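Local coordinates for FHA domain-containing protein FhaA (Mycobacterium tuberculosis, PDB 3PO8) that regulates cell growth and peptidoglycan synthesis by binding phosphorylated MviN, and also binds phosphorylated PknB, through the phosphothreonine-dependent FHA domain that this fragment contains, at residues A[16-21]-A[33-38]; A[25-30]-A[45-50]; A[58-63]-A[73-78]; A[67-72]-A[83-88]. All blocks are in the same frame, centred on the assembly; numbering follows the deposited sequence.

Contact 1 of 4, residues A[16-21]-A[33-38]; sequences RTYQLR and AQFRLP
The apolar part of this contact is the meeting of Y18 and F35, the pair with the nearest CA atoms across the two segments. Their rings are almost parallel, with planes 16° apart, yet slid so far that they barely overlap. Each ring instead takes a methylene on one face. Y18 CB stands over the centre of the F35 ring, 3.6 Å from its centroid, and F35 CB lies over the Y18 ring nearer its rim. Both CG atoms are anti to their backbone N (chi1 176° and -167°), which sends the two side chains past each other in opposite directions. L37 CD2 covers the other face of F35.

The polar part is an end-on grip: R16 NH2 and NH1 both donate to R36 O, at 2.9 and 3.2 Å, and this oxygen lies in the guanidinium plane. The NH2 bond is the straighter. Water 1 accepts from R36 N at 2.8 Å and weakly from R16 NH1. At the far end R21 NH1 and Q34 NE2 donate to water 2, while Q34 OE1 accepts from I26 N. Y18 OH, touching Q34 CB at 3.3 Å, is hydrogen-bonded to N25 OD1.

Strands 17-19 and 35-36 are edge strands of different sheets of the FHA beta sandwich, and no strand pairing joins them here. The Y18-F35 pair closes the gap between the sheets with apolar surface, while guanidinium groups and waters satisfy polar atoms at the edge.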
# COMPACT_ATOMS: atom_id res chain seq x y z
N ARG A 16 3.08 -8.48 -9.33
CA ARG A 16 2.43 -9.03 -8.15
C ARG A 16 1.42 -8.04 -7.54
O ARG A 16 1.73 -6.86 -7.35
CB ARG A 16 3.46 -9.42 -7.09
CG ARG A 16 2.90 -10.23 -5.98
CD ARG A 16 3.98 -11.05 -5.27
NE ARG A 16 5.02 -10.22 -4.70
CZ ARG A 16 5.10 -9.85 -3.42
NH1 ARG A 16 4.20 -10.26 -2.53
NH2 ARG A 16 6.13 -9.11 -3.02
N THR A 17 0.25 -8.57 -7.18
CA THR A 17 -0.91 -7.78 -6.83
C THR A 17 -1.51 -8.24 -5.51
O THR A 17 -1.49 -9.41 -5.18
CB THR A 17 -1.96 -7.90 -7.95
OG1 THR A 17 -1.43 -7.28 -9.14
CG2 THR A 17 -3.27 -7.23 -7.60
N TYR A 18 -2.04 -7.28 -4.75
CA TYR A 18 -2.76 -7.52 -3.54
C TYR A 18 -4.07 -6.75 -3.56
O TYR A 18 -4.09 -5.56 -3.93
CB TYR A 18 -1.92 -7.08 -2.35
CG TYR A 18 -2.64 -7.21 -1.04
CD1 TYR A 18 -2.80 -8.44 -0.44
CD2 TYR A 18 -3.17 -6.10 -0.41
CE1 TYR A 18 -3.47 -8.56 0.78
CE2 TYR A 18 -3.85 -6.20 0.80
CZ TYR A 18 -3.99 -7.43 1.39
OH TYR A 18 -4.65 -7.59 2.59
N GLN A 19 -5.15 -7.42 -3.21
CA GLN A 19 -6.46 -6.80 -3.13
C GLN A 19 -6.78 -6.47 -1.68
O GLN A 19 -6.72 -7.33 -0.82
CB GLN A 19 -7.53 -7.72 -3.72
CG GLN A 19 -8.87 -7.05 -3.84
CD GLN A 19 -9.79 -7.73 -4.80
OE1 GLN A 19 -10.81 -8.27 -4.40
NE2 GLN A 19 -9.45 -7.70 -6.08
N LEU A 20 -7.16 -5.22 -1.43
CA LEU A 20 -7.45 -4.81 -0.06
C LEU A 20 -8.60 -5.60 0.50
O LEU A 20 -9.61 -5.85 -0.19
CB LEU A 20 -7.79 -3.33 0.08
CG LEU A 20 -6.74 -2.32 -0.34
CD1 LEU A 20 -7.19 -0.92 0.03
CD2 LEU A 20 -5.42 -2.62 0.30
N ARG A 21 -8.47 -5.98 1.76
CA ARG A 21 -9.58 -6.54 2.52
C ARG A 21 -10.12 -5.49 3.46
O ARG A 21 -9.43 -4.54 3.82
CB ARG A 21 -9.07 -7.73 3.34
CG ARG A 21 -8.39 -8.83 2.51
CD ARG A 21 -7.85 -9.97 3.36
NE ARG A 21 -6.42 -10.23 3.14
CZ ARG A 21 -5.64 -10.93 3.97
NH1 ARG A 21 -6.12 -11.47 5.09
NH2 ARG A 21 -4.36 -11.10 3.68
N ALA A 33 2.97 -9.25 7.59
CA ALA A 33 2.39 -8.34 6.60
C ALA A 33 1.39 -9.05 5.73
O ALA A 33 1.60 -10.21 5.37
CB ALA A 33 3.51 -7.70 5.71
N GLN A 34 0.31 -8.35 5.40
CA GLN A 34 -0.65 -8.85 4.42
C GLN A 34 -0.11 -8.81 3.01
O GLN A 34 -0.44 -9.67 2.19
CB GLN A 34 -1.96 -8.05 4.49
CG GLN A 34 -2.94 -8.54 5.57
CD GLN A 34 -2.56 -8.18 6.97
OE1 GLN A 34 -2.14 -7.05 7.27
NE2 GLN A 34 -2.73 -9.13 7.87
N PHE A 35 0.70 -7.79 2.71
CA PHE A 35 1.38 -7.66 1.42
C PHE A 35 2.85 -7.48 1.79
O PHE A 35 3.27 -6.46 2.31
CB PHE A 35 0.84 -6.47 0.62
CG PHE A 35 1.25 -6.44 -0.82
CD1 PHE A 35 1.52 -7.59 -1.55
CD2 PHE A 35 1.28 -5.23 -1.49
CE1 PHE A 35 1.86 -7.51 -2.91
CE2 PHE A 35 1.59 -5.15 -2.84
CZ PHE A 35 1.88 -6.30 -3.54
N ARG A 36 3.62 -8.54 1.55
CA ARG A 36 4.98 -8.66 2.03
C ARG A 36 5.96 -8.36 0.90
O ARG A 36 5.87 -8.96 -0.17
CB ARG A 36 5.20 -10.06 2.61
CG ARG A 36 6.53 -10.24 3.29
CD ARG A 36 6.65 -11.65 3.79
NE ARG A 36 7.85 -11.86 4.58
CZ ARG A 36 8.16 -13.00 5.16
NH1 ARG A 36 7.35 -14.03 5.07
NH2 ARG A 36 9.28 -13.10 5.85
N LEU A 37 6.89 -7.42 1.13
CA LEU A 37 7.82 -6.95 0.09
C LEU A 37 9.26 -7.36 0.41
O LEU A 37 9.75 -7.10 1.51
CB LEU A 37 7.76 -5.43 -0.06
CG LEU A 37 6.41 -4.80 -0.33
CD1 LEU A 37 6.51 -3.32 -0.69
CD2 LEU A 37 5.64 -5.52 -1.38
N PRO A 38 9.96 -7.94 -0.57
CA PRO A 38 11.34 -8.38 -0.43
C PRO A 38 12.30 -7.22 -0.71
O PRO A 38 12.94 -7.15 -1.76
CB PRO A 38 11.44 -9.46 -1.48
CG PRO A 38 10.59 -8.99 -2.54
CD PRO A 38 9.41 -8.42 -1.85
O HOH W 1 2.71 -10.87 0.24
O HOH W 2 -4.25 -11.58 7.00

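Contact 2 of 4, residues A[25-30]-A[45-50]; sequences NIIGRG and RHLEIR
A classic beta bulge marks the start of strand 47-50 where it runs antiparallel to strand 25-28 in the mixed sheet of the FHA beta sandwich. The Gly-Arg pair G28-R29 and the loop from S43 to H46 match FHA signature elements, consistent with the end of the fold where such domains bind phosphothreonine. H46 and L47 both face I27, whose O accepts from H46 N at 2.9 Å and from L47 N at 3.2 Å, both donors in the carbonyl plane. Beyond the bulge, I27 with L47 and N25 with I49 are hydrogen-bonded pairs, and I26 with E48 is the non-hydrogen-bonded pair between them.

I27, L47 and I49, with N25, lie on one face, turned into the core: L8 and L87 of the other sheet touch I27. The L47 chi1 of 63° brings its CD1 alongside I27 CD1, at 3.4 Å tighter than usual for two methyls. On the other face I26 CD1 packs against E48 CB at 3.5 Å, and R45 NH2 approaches I26 CG1 with the edge of its guanidinium. E48 OE2 forms a salt bridge with R50 NH1.

The H46 ring turns from strand 25-28 to two loops, ND1 bonding to S43 N and NE2 to G66 O. N25 OD1 is engaged by Y18, and ND2 also serves R21 O. I49 O is held by N25 from opposite faces of its plane, the backbone N at 2.9 Å and ND2 at 3.0 Å.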
# COMPACT_ATOMS: atom_id res chain seq x y z
N ASN A 25 -4.78 -3.44 6.48
CA ASN A 25 -3.94 -4.18 5.55
C ASN A 25 -2.52 -3.69 5.68
O ASN A 25 -2.24 -2.56 5.28
CB ASN A 25 -4.40 -3.94 4.10
CG ASN A 25 -5.81 -4.39 3.83
OD1 ASN A 25 -6.03 -5.47 3.28
ND2 ASN A 25 -6.79 -3.57 4.20
N ILE A 26 -1.64 -4.50 6.24
CA ILE A 26 -0.27 -4.08 6.51
C ILE A 26 0.65 -4.46 5.36
O ILE A 26 0.65 -5.58 4.89
CB ILE A 26 0.27 -4.74 7.82
CG1 ILE A 26 -0.64 -4.37 9.00
CG2 ILE A 26 1.77 -4.43 8.06
CD1 ILE A 26 -0.63 -2.92 9.40
N ILE A 27 1.42 -3.48 4.90
CA ILE A 27 2.48 -3.70 3.93
C ILE A 27 3.80 -3.60 4.65
O ILE A 27 4.03 -2.66 5.40
CB ILE A 27 2.42 -2.66 2.79
CG1 ILE A 27 1.10 -2.71 2.05
CG2 ILE A 27 3.56 -2.86 1.82
CD1 ILE A 27 0.99 -1.59 1.09
N GLY A 28 4.69 -4.55 4.41
CA GLY A 28 6.00 -4.52 5.04
C GLY A 28 6.83 -5.67 4.60
O GLY A 28 6.41 -6.45 3.76
N ARG A 29 8.00 -5.77 5.19
CA ARG A 29 8.94 -6.83 4.87
C ARG A 29 8.71 -8.06 5.74
O ARG A 29 9.19 -9.17 5.39
CB ARG A 29 10.35 -6.28 5.07
CG ARG A 29 11.47 -7.27 4.82
CD ARG A 29 12.80 -6.60 4.65
NE ARG A 29 12.93 -5.47 5.54
CZ ARG A 29 13.31 -5.52 6.81
NH1 ARG A 29 13.67 -6.66 7.38
NH2 ARG A 29 13.36 -4.38 7.50
N GLY A 30 7.98 -7.90 6.84
CA GLY A 30 7.83 -8.97 7.84
C GLY A 30 6.79 -10.01 7.47
O GLY A 30 5.93 -9.73 6.67
N ARG A 45 6.90 -3.73 9.48
CA ARG A 45 5.52 -3.24 9.33
C ARG A 45 5.66 -1.78 8.91
O ARG A 45 5.99 -0.92 9.73
CB ARG A 45 4.77 -3.36 10.64
CG ARG A 45 4.69 -4.79 11.13
CD ARG A 45 3.94 -4.89 12.47
NE ARG A 45 2.51 -4.94 12.25
CZ ARG A 45 1.57 -4.97 13.20
NH1 ARG A 45 1.90 -4.93 14.49
NH2 ARG A 45 0.30 -5.03 12.85
N HIS A 46 5.48 -1.51 7.63
CA HIS A 46 5.87 -0.23 7.07
C HIS A 46 4.74 0.76 6.96
O HIS A 46 4.89 1.93 7.32
CB HIS A 46 6.53 -0.44 5.71
CG HIS A 46 7.22 0.77 5.18
ND1 HIS A 46 8.59 0.85 5.09
CD2 HIS A 46 6.75 1.92 4.64
CE1 HIS A 46 8.93 2.00 4.56
NE2 HIS A 46 7.83 2.68 4.28
N LEU A 47 3.62 0.31 6.39
CA LEU A 47 2.45 1.14 6.32
C LEU A 47 1.24 0.27 6.45
O LEU A 47 1.32 -0.94 6.26
CB LEU A 47 2.42 1.99 5.04
CG LEU A 47 2.35 1.24 3.72
CD1 LEU A 47 0.91 0.90 3.34
CD2 LEU A 47 2.96 2.05 2.57
N GLU A 48 0.12 0.89 6.81
CA GLU A 48 -1.16 0.23 6.81
C GLU A 48 -2.09 0.93 5.87
O GLU A 48 -2.01 2.13 5.71
CB GLU A 48 -1.74 0.21 8.23
CG GLU A 48 -2.39 1.44 8.73
CD GLU A 48 -3.29 1.20 9.97
OE1 GLU A 48 -3.80 0.06 10.21
OE2 GLU A 48 -3.48 2.20 10.69
N ILE A 49 -2.96 0.17 5.23
CA ILE A 49 -4.06 0.74 4.47
C ILE A 49 -5.32 0.22 5.10
O ILE A 49 -5.53 -0.99 5.19
CB ILE A 49 -4.02 0.42 2.98
CG1 ILE A 49 -2.75 0.99 2.35
CG2 ILE A 49 -5.23 1.03 2.29
CD1 ILE A 49 -2.41 0.54 0.94
N ARG A 50 -6.16 1.15 5.56
CA ARG A 50 -7.43 0.85 6.19
C ARG A 50 -8.54 0.99 5.18
O ARG A 50 -8.66 2.03 4.57
CB ARG A 50 -7.62 1.79 7.37
CG ARG A 50 -6.51 1.57 8.41
CD ARG A 50 -6.77 2.24 9.75
NE ARG A 50 -7.07 3.66 9.62
CZ ARG A 50 -6.19 4.65 9.75
NH1 ARG A 50 -4.92 4.42 10.01
NH2 ARG A 50 -6.60 5.90 9.61

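Contact 3 of 4, residues A[58-63]-A[73-78]; sequences LADLNS and PVQEWQ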
# COMPACT_ATOMS: atom_id res chain seq x y z
N LEU A 58 -4.33 5.38 3.92
CA LEU A 58 -2.97 4.92 4.12
C LEU A 58 -2.32 5.61 5.31
O LEU A 58 -2.47 6.80 5.49
CB LEU A 58 -2.16 5.16 2.85
CG LEU A 58 -0.67 4.78 2.88
CD1 LEU A 58 -0.24 4.31 1.48
CD2 LEU A 58 0.20 5.93 3.38
N ALA A 59 -1.56 4.89 6.11
CA ALA A 59 -0.82 5.47 7.23
C ALA A 59 0.58 4.86 7.30
O ALA A 59 0.72 3.64 7.36
CB ALA A 59 -1.55 5.23 8.53
N ASP A 60 1.61 5.70 7.29
CA ASP A 60 2.95 5.25 7.54
C ASP A 60 3.05 4.82 8.99
O ASP A 60 2.55 5.52 9.86
CB ASP A 60 3.94 6.38 7.27
CG ASP A 60 5.37 5.95 7.50
OD1 ASP A 60 5.87 6.13 8.63
OD2 ASP A 60 5.99 5.38 6.56
N LEU A 61 3.65 3.68 9.25
CA LEU A 61 3.73 3.12 10.61
C LEU A 61 5.07 3.43 11.24
O LEU A 61 5.78 2.51 11.65
CB LEU A 61 3.49 1.61 10.59
CG LEU A 61 2.11 1.17 10.12
CD1 LEU A 61 2.00 -0.32 9.96
CD2 LEU A 61 1.05 1.69 11.09
N ASN A 62 5.42 4.72 11.29
CA ASN A 62 6.69 5.16 11.85
C ASN A 62 7.83 4.39 11.22
O ASN A 62 8.74 3.89 11.92
CB ASN A 62 6.67 4.99 13.37
CG ASN A 62 7.84 5.67 14.05
OD1 ASN A 62 8.41 6.63 13.51
ND2 ASN A 62 8.18 5.20 15.23
N SER A 63 7.80 4.28 9.90
CA SER A 63 8.78 3.47 9.18
C SER A 63 10.14 4.15 9.23
O SER A 63 10.24 5.37 9.42
CB SER A 63 8.35 3.24 7.74
OG SER A 63 8.47 4.44 6.99
N PRO A 73 5.76 13.24 0.65
CA PRO A 73 5.90 12.52 1.90
C PRO A 73 4.60 12.50 2.68
O PRO A 73 3.95 13.53 2.78
CB PRO A 73 6.95 13.32 2.65
CG PRO A 73 6.89 14.68 2.05
CD PRO A 73 6.59 14.46 0.63
N VAL A 74 4.25 11.36 3.25
CA VAL A 74 2.99 11.19 3.94
C VAL A 74 3.13 10.62 5.35
O VAL A 74 4.06 9.87 5.67
CB VAL A 74 2.01 10.32 3.12
CG1 VAL A 74 1.78 10.93 1.73
CG2 VAL A 74 2.48 8.90 3.01
N GLN A 75 2.20 11.06 6.19
CA GLN A 75 1.88 10.32 7.41
C GLN A 75 0.62 9.55 7.04
O GLN A 75 0.72 8.38 6.65
CB GLN A 75 1.70 11.25 8.61
CG GLN A 75 1.35 10.52 9.87
CD GLN A 75 2.31 9.39 10.19
OE1 GLN A 75 3.52 9.60 10.26
NE2 GLN A 75 1.77 8.18 10.37
N GLU A 76 -0.56 10.18 7.12
CA GLU A 76 -1.78 9.60 6.55
C GLU A 76 -2.19 10.23 5.23
O GLU A 76 -1.92 11.38 4.96
CB GLU A 76 -2.94 9.61 7.54
CG GLU A 76 -2.61 8.88 8.82
CD GLU A 76 -3.80 8.19 9.51
OE1 GLU A 76 -4.95 8.27 9.02
OE2 GLU A 76 -3.54 7.54 10.55
N TRP A 77 -2.85 9.46 4.40
CA TRP A 77 -3.20 9.87 3.04
C TRP A 77 -4.44 9.14 2.60
O TRP A 77 -4.53 7.94 2.82
CB TRP A 77 -2.04 9.55 2.11
CG TRP A 77 -2.25 9.89 0.68
CD1 TRP A 77 -2.92 9.16 -0.24
CD2 TRP A 77 -1.79 11.06 0.00
NE1 TRP A 77 -2.90 9.79 -1.46
CE2 TRP A 77 -2.22 10.97 -1.34
CE3 TRP A 77 -1.06 12.18 0.40
CZ2 TRP A 77 -1.92 11.94 -2.28
CZ3 TRP A 77 -0.77 13.14 -0.54
CH2 TRP A 77 -1.21 13.01 -1.86
N GLN A 78 -5.39 9.83 1.99
CA GLN A 78 -6.55 9.15 1.44
C GLN A 78 -6.27 8.81 -0.00
O GLN A 78 -6.03 9.71 -0.80
CB GLN A 78 -7.79 10.02 1.55
CG GLN A 78 -9.03 9.32 1.02
CD GLN A 78 -10.29 10.02 1.33
OE1 GLN A 78 -10.48 10.50 2.45
NE2 GLN A 78 -11.20 10.05 0.36
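L58 N donates to W77 O at 2.8 Å in a bond of 161° at the hydrogen, and W77 N answers with a bond to L58 O at 2.9 Å. Further along, D60 and Q75 are joined twice. D60 N donates to Q75 O through the backbone, and D60 O takes the side-chain amide, Q75 NE2 standing 2.8 Å away. That donor lies in the carbonyl plane, on a lone pair, although the bond is bent to 135° at the hydrogen. The Q75 chain turns back to reach it, the bend coming at chi2, 52°.

The segments form an antiparallel pair of strands at the edge of the mixed sheet in the FHA sandwich, with 76-78 outermost. A59 and E76 make the non-hydrogen-bonded pair, and the E76 side chain folds over A59 CB, OE2 coming to 3.7 Å, while E76 OE1 forms a salt bridge with R50 NH2. On the other face L58 CD2 meets V74 CG2 at 3.8 Å, the two side chains crossing at about a right angle. The W77 indole points off toward the other sheet, NE1 bonded to D83 OD2.

At the end of strand 58-60 the D60 carboxylate forms an Asx motif: OD1 accepts from S63 N at 3.0 Å on its syn side, the donor tilted out of the carboxylate plane. OD2 uses its syn lone pair toward S63 OG, 2.7 Å away, and is also bonded to T67 OG1.

Contact 4 of 4, residues A[67-72]-A[83-88]; sequences TTVNNA and DVIRLG
T67 CG2 and I85 CG2 meet at 3.8 Å on the tightly packed side of this contact, lying side by side and pointing the same way. V69 completes that side, with CG2 near I85 CG1 and CG1 against D83 CB at 3.7 Å. L47 of the other sheet touches both T67 and I85, evidence that this face is turned into the core of the FHA sandwich.

Between the two sides runs an antiparallel pairing: T68 and R86 exchange two backbone bonds, and N70 N donates to V84 O. V69 to A72 is a type I' beta turn, and its N70 side chain clasps the other strand, OD1 taking V84 N at 2.9 Å while ND2 gives to D83 OD1 at 3.0 Å from well above the carboxylate plane. D83 OD2 accepts from A80 N.

The opposite side is hydrated. Water 3 has four partners there: it donates to V84 O at 2.8 Å, accepts from N71 N and R86 NH1, and bonds to T68 OG1. R86 is extended from CG to NE and lays its guanidinium over V84 CG1; N71 OD1 sits over a guanidinium face, 3.1 Å from R86 NH1 at a poor angle for bonding, while R86 NE pairs with E91 OE2.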
# COMPACT_ATOMS: atom_id res chain seq x y z
N THR A 67 7.36 6.89 3.71
CA THR A 67 6.48 6.52 2.62
C THR A 67 6.16 7.78 1.84
O THR A 67 5.97 8.83 2.42
CB THR A 67 5.17 5.88 3.15
OG1 THR A 67 5.49 4.72 3.93
CG2 THR A 67 4.24 5.48 2.03
N THR A 68 6.07 7.67 0.53
CA THR A 68 5.53 8.76 -0.29
C THR A 68 4.38 8.27 -1.14
O THR A 68 4.28 7.10 -1.48
CB THR A 68 6.55 9.43 -1.22
OG1 THR A 68 6.98 8.51 -2.23
CG2 THR A 68 7.76 9.89 -0.47
N VAL A 69 3.48 9.20 -1.43
CA VAL A 69 2.42 8.95 -2.41
C VAL A 69 2.50 10.06 -3.44
O VAL A 69 2.52 11.24 -3.09
CB VAL A 69 1.01 8.87 -1.79
CG1 VAL A 69 -0.05 8.54 -2.88
CG2 VAL A 69 0.97 7.85 -0.68
N ASN A 70 2.61 9.65 -4.71
CA ASN A 70 2.78 10.59 -5.82
C ASN A 70 3.94 11.52 -5.52
O ASN A 70 3.86 12.74 -5.75
CB ASN A 70 1.48 11.35 -6.09
CG ASN A 70 0.34 10.42 -6.45
OD1 ASN A 70 0.55 9.29 -6.91
ND2 ASN A 70 -0.88 10.89 -6.27
N ASN A 71 5.01 10.92 -4.98
CA ASN A 71 6.26 11.58 -4.61
C ASN A 71 6.12 12.66 -3.53
O ASN A 71 6.97 13.54 -3.44
CB ASN A 71 6.96 12.14 -5.85
CG ASN A 71 7.46 11.03 -6.80
OD1 ASN A 71 8.04 10.03 -6.35
ND2 ASN A 71 7.22 11.21 -8.08
N ALA A 72 5.05 12.59 -2.74
CA ALA A 72 4.83 13.49 -1.61
C ALA A 72 5.02 12.70 -0.33
O ALA A 72 4.50 11.62 -0.21
CB ALA A 72 3.41 14.01 -1.67
N ASP A 83 -2.96 6.43 -7.68
CA ASP A 83 -1.88 6.84 -6.78
C ASP A 83 -0.74 5.85 -6.83
O ASP A 83 -0.95 4.65 -7.02
CB ASP A 83 -2.38 6.99 -5.34
CG ASP A 83 -3.18 8.27 -5.11
OD1 ASP A 83 -3.27 9.15 -6.01
OD2 ASP A 83 -3.71 8.43 -3.98
N VAL A 84 0.46 6.37 -6.69
CA VAL A 84 1.66 5.54 -6.69
C VAL A 84 2.35 5.69 -5.34
O VAL A 84 2.77 6.80 -4.94
CB VAL A 84 2.60 5.86 -7.86
CG1 VAL A 84 3.82 4.97 -7.80
CG2 VAL A 84 1.86 5.63 -9.18
N ILE A 85 2.38 4.58 -4.62
CA ILE A 85 3.03 4.54 -3.30
C ILE A 85 4.48 4.13 -3.45
O ILE A 85 4.76 3.15 -4.13
CB ILE A 85 2.33 3.53 -2.36
CG1 ILE A 85 0.84 3.83 -2.26
CG2 ILE A 85 3.03 3.55 -0.99
CD1 ILE A 85 0.06 2.63 -1.80
N ARG A 86 5.41 4.85 -2.84
CA ARG A 86 6.81 4.45 -2.85
C ARG A 86 7.32 4.23 -1.46
O ARG A 86 7.07 5.01 -0.55
CB ARG A 86 7.66 5.47 -3.57
CG ARG A 86 7.39 5.47 -5.04
CD ARG A 86 8.16 6.53 -5.79
NE ARG A 86 7.87 6.44 -7.22
CZ ARG A 86 6.86 7.05 -7.86
NH1 ARG A 86 6.02 7.85 -7.23
NH2 ARG A 86 6.71 6.85 -9.18
N LEU A 87 8.00 3.11 -1.31
CA LEU A 87 8.56 2.72 -0.03
C LEU A 87 9.75 1.86 -0.32
O LEU A 87 9.71 1.02 -1.21
CB LEU A 87 7.53 1.94 0.80
CG LEU A 87 7.00 0.59 0.34
CD1 LEU A 87 6.20 -0.06 1.47
CD2 LEU A 87 6.13 0.67 -0.92
N GLY A 88 10.82 2.08 0.41
CA GLY A 88 12.08 1.46 0.07
C GLY A 88 12.44 1.71 -1.37
O GLY A 88 12.47 2.85 -1.83
O HOH W 3 5.26 8.06 -4.44

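Overall arrangement
Contact 2 is the buried one, with seven of its nine touching residues in the interior; contacts 1, 3 and 4 are partly buried. Contacts 2 and 3 are strand pairings within the mixed sheet, joined by backbone bonds between strands 47-51 and 56-60, whereas contact 4 belongs to the six-stranded antiparallel sheet and contact 1 bridges the two sheets at their edge. Contacts 1 and 3, about 17 Å apart between centres, lie on opposite sides of the chain's centre. Side-chain polar bonds tie contact 1 to contact 2 and contact 3 to contact 4; aliphatic packing closes contact 2 on contact 4. Contact 2 has an aliphatic core, while contacts 1 and 4 add arginines and bridging waters, and contact 1 an aromatic pair.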